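Local structure of argininosuccinate lyase (Chelativorans sp., 6RXA) at residues N245-F248 against L249-L252; M356-Y359 against A360-Y364; S453-A456 against S457-A461; A482-T485 against L486-V490. The protein is a carbon-nitrogen lyase of the aspartase/fumarase superfamily, known as EDDS lyase, that probably also splits argininosuccinate into fumarate and arginine. The protein carries 2 engineered substitutions. One frame throughout, in Å; residues are numbered along the deposited sequence.

The four contacts follow one another along the chain, and none nests in or crosses another. Each lies within a few residues of continuous chain and closes no more than about a turn of helix. Contact 1 comes first, on helix 236-262 near the middle of the chain. Contact 2 finishes helix 353-362, about 31 Å from contact 1 between centres. Contacts 3 and 4 share the long helix 451-500, their centres about 44 Å apart. Contact 3 faces helices 112-147 and 168-193, while contact 4 reaches helix 35-56. Contacts 2 and 4 lie on opposite sides of the chain's centre, about 63 Å apart between centres.

Contact 1: residues N245-F248 against L249-L252; sequences NAVF and LSGL
Leu249 N meets Asn245 O at 2.9 Å, the first of four successive i to i+4 backbone hydrogen bonds that carry regular alpha helix through residues 245-252. Ser250 adds a bond of its own: its hydroxyl OG donates to Val247 O at 2.8 Å. With OG turned between the backbone N and the carbonyl carbon (chi1 81°), the hydroxyl folds back over the preceding turn and approaches the oxygen from beside it, the C=O...OG angle being 128°. Val247 O is therefore gripped twice, since Gly251 N also donates to it at 3.3 Å, and a buried serine hydroxyl finds its acceptor within its own helix. Phe248 swings its ring to the side of its carbonyl carbon (chi1 159°), where it spans both the next residue and the next turn. Its CD2 lies 4.0 Å from Leu249 CG, while CZ reaches Leu252 CD1 at 4.2 Å, so both leucines touch this one ring. Leu249 in turn lays CB and CG against the backbone of the previous turn, CG being 3.3 Å from Asn245 O. The amide of Asn245 is held elsewhere, its OD1 bonding to Tyr186 OH. Every residue here is buried, as suits a helix of the central bundle of this superfamily. Phe248 packs between helices 112-147, 168-193 and 329-348, Leu249 and Leu252 face 290-301 and 329-348, and Val247 and Ser250 meet Asp236 and Asn314 of a second subunit.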
loop_
_atom_site.group_PDB
_atom_site.type_symbol
_atom_site.label_atom_id
_atom_site.label_comp_id
_atom_site.label_asym_id
_atom_site.label_seq_id
_atom_site.Cartn_x
_atom_site.Cartn_y
_atom_site.Cartn_z
ATOM N N ASN A 245 -7.056 10.173 7.763
ATOM C CA ASN A 245 -6.476 11.158 6.854
ATOM C C ASN A 245 -6.586 10.682 5.408
ATOM O O ASN A 245 -6.968 11.446 4.513
ATOM C CB ASN A 245 -5.009 11.405 7.193
ATOM C CG ASN A 245 -4.793 12.237 8.441
ATOM O OD1 ASN A 245 -5.731 12.648 9.138
ATOM N ND2 ASN A 245 -3.517 12.483 8.739
ATOM N N ALA A 246 -6.234 9.421 5.151
ATOM C CA ALA A 246 -6.239 8.925 3.781
ATOM C C ALA A 246 -7.651 8.879 3.203
ATOM O O ALA A 246 -7.866 9.236 2.039
ATOM C CB ALA A 246 -5.597 7.547 3.686
ATOM N N VAL A 247 -8.623 8.386 3.977
ATOM C CA VAL A 247 -9.977 8.270 3.421
ATOM C C VAL A 247 -10.622 9.643 3.240
ATOM O O VAL A 247 -11.242 9.920 2.204
ATOM C CB VAL A 247 -10.858 7.269 4.200
ATOM C CG1 VAL A 247 -11.364 7.852 5.507
ATOM C CG2 VAL A 247 -12.035 6.823 3.311
ATOM N N PHE A 248 -10.474 10.530 4.233
ATOM C CA PHE A 248 -10.922 11.906 4.089
ATOM C C PHE A 248 -10.306 12.555 2.851
ATOM O O PHE A 248 -11.005 13.159 2.027
ATOM C CB PHE A 248 -10.583 12.716 5.351
ATOM C CG PHE A 248 -10.554 14.192 5.095
ATOM C CD1 PHE A 248 -11.714 14.872 4.774
ATOM C CD2 PHE A 248 -9.365 14.883 5.088
ATOM C CE1 PHE A 248 -11.696 16.200 4.470
ATOM C CE2 PHE A 248 -9.334 16.221 4.792
ATOM C CZ PHE A 248 -10.492 16.897 4.486
ATOM N N LEU A 249 -8.992 12.415 2.687
ATOM C CA LEU A 249 -8.336 13.042 1.544
ATOM C C LEU A 249 -8.780 12.418 0.232
ATOM O O LEU A 249 -8.760 13.103 -0.796
ATOM C CB LEU A 249 -6.813 13.029 1.698
ATOM C CG LEU A 249 -6.257 14.097 2.660
ATOM C CD1 LEU A 249 -4.806 13.843 2.998
ATOM C CD2 LEU A 249 -6.414 15.483 2.040
ATOM N N SER A 250 -9.162 11.133 0.235
ATOM C CA SER A 250 -9.636 10.545 -1.014
ATOM C C SER A 250 -10.919 11.229 -1.473
ATOM O O SER A 250 -11.121 11.414 -2.681
ATOM C CB SER A 250 -9.812 9.022 -0.916
ATOM O OG SER A 250 -11.037 8.670 -0.296
ATOM N N GLY A 251 -11.773 11.651 -0.537
ATOM C CA GLY A 251 -12.968 12.373 -0.935
ATOM C C GLY A 251 -12.646 13.767 -1.418
ATOM O O GLY A 251 -13.328 14.301 -2.299
ATOM N N LEU A 252 -11.604 14.369 -0.840
ATOM C CA LEU A 252 -11.107 15.662 -1.293
ATOM C C LEU A 252 -10.498 15.557 -2.686
ATOM O O LEU A 252 -10.757 16.415 -3.541
ATOM C CB LEU A 252 -10.132 16.199 -0.236
ATOM C CG LEU A 252 -9.534 17.571 -0.523
ATOM C CD1 LEU A 252 -9.209 18.333 0.750
ATOM C CD2 LEU A 252 -8.293 17.445 -1.373
#

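Contact 2: residues M356-Y359 against A360-Y364; sequences MRQY and AAENY
Tyr359 and Asn363 make the closely packed part of this last turn of helix 353-362. Tyr359 O accepts two backbone bonds, from Asn363 N at 2.9 Å and from Glu362 N at 3.2 Å; the second donor stands well above the carbonyl plane. Asn363 is the first residue to leave helical geometry, yet its side chain still runs alongside that of Tyr359 in the same direction. Its ND2 comes within 3.6 Å of Tyr359 CD1, with ring and amide planes 24° apart. Both polar ends are anchored outside the turn: Tyr359 OH bonds to Tyr267 O, and Asn363 ND2 to Glu162 OE2. The other flank is looser and faces solvent. There the extended Gln358 chain, with CG anti to the backbone N (chi1 178°), sends NE2 to Glu362 OE1 at 3.2 Å. Glu362 OE1 lies close to the amide plane of Gln358, but NE2 meets it from above the carboxylate plane, the two planes being 88° apart. Nearer the backbone, Gln358 CG rests 3.5 Å from Glu362 CD. With an alanine in place of Glu362, the Gln358 amide would probably lose this mate and be free to turn. Met356 and Ala360, both buried, pack on strand 153-158, and Ala360 and Ala361 touch Pro436 of helix 436-442. Beyond the helix end, Tyr364 lies against helix 382-399 and touches Gln285 of a third subunit.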
loop_
_atom_site.group_PDB
_atom_site.type_symbol
_atom_site.label_atom_id
_atom_site.label_comp_id
_atom_site.label_asym_id
_atom_site.label_seq_id
_atom_site.Cartn_x
_atom_site.Cartn_y
_atom_site.Cartn_z
ATOM N N MET A 356 -24.088 25.470 -17.818
ATOM C CA MET A 356 -24.631 24.355 -17.049
ATOM C C MET A 356 -26.066 24.057 -17.472
ATOM O O MET A 356 -26.423 22.901 -17.723
ATOM C CB MET A 356 -24.602 24.694 -15.560
ATOM C CG MET A 356 -23.237 24.590 -14.896
ATOM S SD MET A 356 -23.332 25.135 -13.179
ATOM C CE MET A 356 -21.754 24.573 -12.552
ATOM N N ARG A 357 -26.894 25.096 -17.559
ATOM C CA ARG A 357 -28.278 24.911 -17.990
ATOM C C ARG A 357 -28.339 24.404 -19.425
ATOM O O ARG A 357 -29.158 23.531 -19.751
ATOM C CB ARG A 357 -29.030 26.234 -17.866
ATOM C CG ARG A 357 -30.523 26.141 -18.144
ATOM C CD ARG A 357 -31.166 27.547 -18.062
ATOM N NE ARG A 357 -30.502 28.423 -17.086
ATOM C CZ ARG A 357 -29.786 29.513 -17.388
ATOM N NH1 ARG A 357 -29.222 30.224 -16.418
ATOM N NH2 ARG A 357 -29.640 29.905 -18.649
ATOM N N GLN A 358 -27.485 24.936 -20.304
ATOM C CA GLN A 358 -27.495 24.504 -21.698
ATOM C C GLN A 358 -27.254 23.004 -21.810
ATOM O O GLN A 358 -27.994 22.291 -22.496
ATOM C CB GLN A 358 -26.429 25.256 -22.494
ATOM C CG GLN A 358 -26.334 24.829 -23.942
ATOM C CD GLN A 358 -25.270 25.584 -24.714
ATOM O OE1 GLN A 358 -24.472 26.329 -24.139
ATOM N NE2 GLN A 358 -25.253 25.397 -26.027
ATOM N N TYR A 359 -26.202 22.503 -21.166
ATOM C CA TYR A 359 -25.946 21.071 -21.207
ATOM C C TYR A 359 -27.145 20.294 -20.675
ATOM O O TYR A 359 -27.572 19.305 -21.278
ATOM C CB TYR A 359 -24.714 20.728 -20.385
ATOM C CG TYR A 359 -23.398 21.162 -20.974
ATOM C CD1 TYR A 359 -23.298 21.653 -22.266
ATOM C CD2 TYR A 359 -22.249 21.091 -20.224
ATOM C CE1 TYR A 359 -22.066 22.044 -22.791
ATOM C CE2 TYR A 359 -21.029 21.461 -20.743
ATOM C CZ TYR A 359 -20.932 21.941 -22.006
ATOM O OH TYR A 359 -19.697 22.325 -22.505
ATOM N N ALA A 360 -27.704 20.733 -19.542
ATOM C CA ALA A 360 -28.832 20.011 -18.954
ATOM C C ALA A 360 -30.007 19.936 -19.920
ATOM O O ALA A 360 -30.706 18.915 -19.987
ATOM C CB ALA A 360 -29.264 20.669 -17.643
ATOM N N ALA A 361 -30.243 21.011 -20.678
ATOM C CA ALA A 361 -31.367 21.068 -21.592
ATOM C C ALA A 361 -31.096 20.350 -22.906
ATOM O O ALA A 361 -32.042 19.866 -23.544
ATOM C CB ALA A 361 -31.698 22.526 -21.912
ATOM N N GLU A 362 -29.838 20.261 -23.328
ATOM C CA GLU A 362 -29.517 19.831 -24.684
ATOM C C GLU A 362 -28.913 18.442 -24.810
ATOM O O GLU A 362 -29.065 17.830 -25.868
ATOM C CB GLU A 362 -28.572 20.840 -25.354
ATOM C CG GLU A 362 -29.201 22.204 -25.509
ATOM C CD GLU A 362 -28.348 23.176 -26.299
ATOM O OE1 GLU A 362 -27.174 22.865 -26.577
ATOM O OE2 GLU A 362 -28.870 24.255 -26.650
ATOM N N ASN A 363 -28.241 17.907 -23.783
ATOM C CA ASN A 363 -27.385 16.738 -23.962
ATOM C C ASN A 363 -27.977 15.423 -23.443
ATOM O O ASN A 363 -27.233 14.464 -23.211
ATOM C CB ASN A 363 -26.016 16.977 -23.335
ATOM C CG ASN A 363 -25.205 18.013 -24.074
ATOM O OD1 ASN A 363 -25.578 18.461 -25.148
ATOM N ND2 ASN A 363 -24.073 18.394 -23.494
ATOM N N TYR A 364 -29.285 15.347 -23.294
ATOM C CA TYR A 364 -30.070 14.112 -23.135
ATOM C C TYR A 364 -30.150 13.594 -21.710
ATOM O O TYR A 364 -30.678 12.470 -21.508
ATOM C CB TYR A 364 -29.656 12.997 -24.104
ATOM C CG TYR A 364 -29.556 13.473 -25.542
ATOM C CD1 TYR A 364 -30.686 13.832 -26.257
ATOM C CD2 TYR A 364 -28.317 13.590 -26.167
ATOM C CE1 TYR A 364 -30.590 14.287 -27.560
ATOM C CE2 TYR A 364 -28.214 14.042 -27.465
ATOM C CZ TYR A 364 -29.351 14.382 -28.157
ATOM O OH TYR A 364 -29.244 14.830 -29.458
#

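Contact 3: residues S453-A456 against S457-A461; sequences SVKA and SIDDA
Lys455 and Asp459, one helical turn apart, form a salt bridge: NZ of Lys455 lies 2.7 Å from Asp459 OD1, which receives it on its syn lone pair, the side of the other oxygen. The lysine chain does not run straight out: bends at chi2 (53°) and chi4 (56°) curl it forward along the helix, bringing CE within 3.5 Å of the same OD1. A leucine in place of Lys455 would probably leave the Asp459 carboxylate without its countercharge and less fixed in rotation. A second polar link is made through solvent. One water donates to Ser453 O at 2.9 Å and is hydrogen-bonded to Ser457 OG at 3.0 Å, so the serine reaches the turn before it indirectly. Ser453 OG itself is taken by Gly445 O. On the buried flank Val454 CG1 and Ile458 CD1 meet at 4.1 Å, and Ile458 CG1 comes within 3.4 Å of Val454 O. Regular i to i+4 backbone bonds run throughout, among them Ile458 N to Val454 O at 2.8 Å. Val454 touches His170 and Ile458 touches Met173 of helix 168-193, and Ile458 also meets Val143 of helix 112-147; Ser457 packs on Val226 of a second subunit. Such a division, with an i to i+4 ion pair outside and branched aliphatics inside, is that of an amphipathic helix, here the early part of helix 451-500.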
loop_
_atom_site.group_PDB
_atom_site.type_symbol
_atom_site.label_atom_id
_atom_site.label_comp_id
_atom_site.label_asym_id
_atom_site.label_seq_id
_atom_site.Cartn_x
_atom_site.Cartn_y
_atom_site.Cartn_z
ATOM N N SER A 453 -35.977 20.291 -1.000
ATOM C CA SER A 453 -35.294 19.150 -0.408
ATOM C C SER A 453 -33.859 19.506 -0.052
ATOM O O SER A 453 -33.367 19.158 1.025
ATOM C CB SER A 453 -35.293 17.964 -1.371
ATOM O OG SER A 453 -36.609 17.598 -1.732
ATOM N N VAL A 454 -33.153 20.177 -0.963
ATOM C CA VAL A 454 -31.779 20.567 -0.657
ATOM C C VAL A 454 -31.760 21.539 0.519
ATOM O O VAL A 454 -30.895 21.445 1.396
ATOM C CB VAL A 454 -31.074 21.141 -1.896
ATOM C CG1 VAL A 454 -29.656 21.582 -1.547
ATOM C CG2 VAL A 454 -31.047 20.110 -3.008
ATOM N N LYS A 455 -32.723 22.464 0.576
ATOM C CA LYS A 455 -32.754 23.405 1.697
ATOM C C LYS A 455 -32.965 22.673 3.016
ATOM O O LYS A 455 -32.367 23.032 4.040
ATOM C CB LYS A 455 -33.831 24.468 1.464
ATOM C CG LYS A 455 -33.933 25.539 2.555
ATOM C CD LYS A 455 -32.593 26.213 2.836
ATOM C CE LYS A 455 -32.764 27.517 3.617
ATOM N NZ LYS A 455 -33.511 27.345 4.889
ATOM N N ALA A 456 -33.799 21.634 3.018
ATOM C CA ALA A 456 -33.954 20.834 4.226
ATOM C C ALA A 456 -32.620 20.254 4.668
ATOM O O ALA A 456 -32.289 20.272 5.863
ATOM C CB ALA A 456 -34.967 19.711 3.998
ATOM N N SER A 457 -31.836 19.739 3.712
ATOM C CA SER A 457 -30.528 19.188 4.037
ATOM C C SER A 457 -29.588 20.273 4.534
ATOM O O SER A 457 -28.775 20.031 5.436
ATOM C CB SER A 457 -29.924 18.499 2.813
ATOM O OG SER A 457 -30.546 17.245 2.589
ATOM N N ILE A 458 -29.667 21.468 3.948
ATOM C CA ILE A 458 -28.834 22.573 4.414
ATOM C C ILE A 458 -29.189 22.933 5.849
ATOM O O ILE A 458 -28.302 23.108 6.691
ATOM C CB ILE A 458 -28.943 23.783 3.467
ATOM C CG1 ILE A 458 -28.239 23.474 2.138
ATOM C CG2 ILE A 458 -28.359 25.036 4.135
ATOM C CD1 ILE A 458 -28.480 24.524 1.071
ATOM N N ASP A 459 -30.490 23.042 6.151
ATOM C CA ASP A 459 -30.906 23.356 7.514
ATOM C C ASP A 459 -30.356 22.326 8.494
ATOM O O ASP A 459 -29.843 22.677 9.567
ATOM C CB ASP A 459 -32.433 23.389 7.602
ATOM C CG ASP A 459 -33.055 24.574 6.882
ATOM O OD1 ASP A 459 -32.336 25.522 6.511
ATOM O OD2 ASP A 459 -34.292 24.560 6.697
ATOM N N ASP A 460 -30.433 21.046 8.131
ATOM C CA ASP A 460 -29.904 20.000 8.994
ATOM C C ASP A 460 -28.391 20.130 9.154
ATOM O O ASP A 460 -27.858 19.951 10.257
ATOM C CB ASP A 460 -30.260 18.625 8.429
ATOM C CG ASP A 460 -31.716 18.258 8.674
ATOM O OD1 ASP A 460 -32.385 18.990 9.436
ATOM O OD2 ASP A 460 -32.183 17.245 8.105
ATOM N N ALA A 461 -27.682 20.424 8.058
ATOM C CA ALA A 461 -26.227 20.522 8.115
ATOM C C ALA A 461 -25.788 21.722 8.941
ATOM O O ALA A 461 -24.766 21.667 9.640
ATOM C CB ALA A 461 -25.660 20.598 6.697
HETATM O O HOH W 1 -33.238 16.311 1.718
#

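Contact 4: residues A482-T485 against L486-V490; sequences AKQT and LADSV
Gln484 and Asp488 join across one turn of helix 451-500, NE2 donating to OD1 at 3.1 Å. A bend at chi2 (61°) carries the glutamine amide forward toward the aspartate. The bond is fairly straight, with an N-H...O angle of 159°, and the acceptor lies in the amide plane; seen from Asp488, however, NE2 stands above the carboxylate, whose plane is turned 45° from the amide. Hydroxyl bonds come next. Ser489 OG donates to Thr485 O at 3.0 Å, while Ser489 N reaches the same oxygen at 2.9 Å from the opposite face of the carbonyl, so a single residue grips it twice. Thr485 OG1 repeats this habit one turn earlier by bonding to Asn481 O. The backbone ladder is regular, with Leu486 N to Ala482 O at 3.0 Å and Asp488 N to Gln484 O at 2.9 Å. Apolar packing turns away from the polar flank: Leu486, the buried member, points its end to Gln45, Ala49 and Val52 of helix 35-56. In chemical terms, the Asp488 carboxylate is met by a neutral amide at the surface, so this link is probably modest in strength and open to competition from water, whereas the serine and threonine hydroxyls are engaged with carbonyls of the helix itself.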
loop_
_atom_site.group_PDB
_atom_site.type_symbol
_atom_site.label_atom_id
_atom_site.label_comp_id
_atom_site.label_asym_id
_atom_site.label_seq_id
_atom_site.Cartn_x
_atom_site.Cartn_y
_atom_site.Cartn_z
ATOM N N ALA A 482 -6.292 22.331 31.401
ATOM C CA ALA A 482 -5.298 21.464 32.015
ATOM C C ALA A 482 -3.915 22.092 31.937
ATOM O O ALA A 482 -3.150 22.043 32.905
ATOM C CB ALA A 482 -5.289 20.094 31.341
ATOM N N LYS A 483 -3.574 22.678 30.793
ATOM C CA LYS A 483 -2.254 23.275 30.648
ATOM C C LYS A 483 -2.071 24.418 31.635
ATOM O O LYS A 483 -0.984 24.594 32.199
ATOM C CB LYS A 483 -2.024 23.708 29.201
ATOM C CG LYS A 483 -0.584 24.109 28.922
ATOM C CD LYS A 483 -0.345 24.336 27.432
ATOM C CE LYS A 483 1.120 24.657 27.166
ATOM N NZ LYS A 483 1.406 24.924 25.732
ATOM N N GLN A 484 -3.136 25.186 31.907
ATOM C CA GLN A 484 -3.030 26.271 32.884
ATOM C C GLN A 484 -2.904 25.729 34.305
ATOM O O GLN A 484 -2.135 26.269 35.113
ATOM C CB GLN A 484 -4.227 27.213 32.766
ATOM C CG GLN A 484 -4.030 28.541 33.496
ATOM C CD GLN A 484 -2.846 29.330 32.959
ATOM O OE1 GLN A 484 -2.818 29.718 31.792
ATOM N NE2 GLN A 484 -1.853 29.552 33.811
ATOM N N THR A 485 -3.653 24.668 34.632
ATOM C CA THR A 485 -3.525 24.040 35.946
ATOM C C THR A 485 -2.091 23.574 36.184
ATOM O O THR A 485 -1.529 23.783 37.269
ATOM C CB THR A 485 -4.494 22.860 36.070
ATOM O OG1 THR A 485 -5.848 23.325 36.068
ATOM C CG2 THR A 485 -4.239 22.080 37.360
ATOM N N LEU A 486 -1.490 22.932 35.181
ATOM C CA LEU A 486 -0.108 22.478 35.302
ATOM C C LEU A 486 0.837 23.656 35.489
ATOM O O LEU A 486 1.716 23.634 36.358
ATOM C CB LEU A 486 0.274 21.669 34.063
ATOM C CG LEU A 486 1.692 21.096 34.015
ATOM C CD1 LEU A 486 1.988 20.301 35.280
ATOM C CD2 LEU A 486 1.859 20.248 32.760
ATOM N N ALA A 487 0.673 24.704 34.674
ATOM C CA ALA A 487 1.545 25.868 34.794
ATOM C C ALA A 487 1.435 26.496 36.179
ATOM O O ALA A 487 2.453 26.849 36.795
ATOM C CB ALA A 487 1.217 26.872 33.687
ATOM N N ASP A 488 0.208 26.607 36.707
ATOM C CA ASP A 488 0.012 27.139 38.052
ATOM C C ASP A 488 0.687 26.268 39.103
ATOM O O ASP A 488 1.281 26.786 40.058
ATOM C CB ASP A 488 -1.482 27.214 38.375
ATOM C CG ASP A 488 -2.199 28.302 37.607
ATOM O OD1 ASP A 488 -1.529 29.077 36.889
ATOM O OD2 ASP A 488 -3.440 28.365 37.717
ATOM N N SER A 489 0.577 24.945 38.959
ATOM C CA SER A 489 1.168 24.031 39.926
ATOM C C SER A 489 2.682 24.168 39.939
ATOM O O SER A 489 3.309 24.171 41.007
ATOM C CB SER A 489 0.784 22.589 39.587
ATOM O OG SER A 489 -0.602 22.357 39.781
ATOM N N VAL A 490 3.289 24.274 38.756
ATOM C CA VAL A 490 4.736 24.429 38.664
ATOM C C VAL A 490 5.176 25.709 39.353
ATOM O O VAL A 490 6.151 25.719 40.115
ATOM C CB VAL A 490 5.161 24.386 37.183
ATOM C CG1 VAL A 490 6.609 24.782 37.023
ATOM C CG2 VAL A 490 4.935 23.008 36.618
#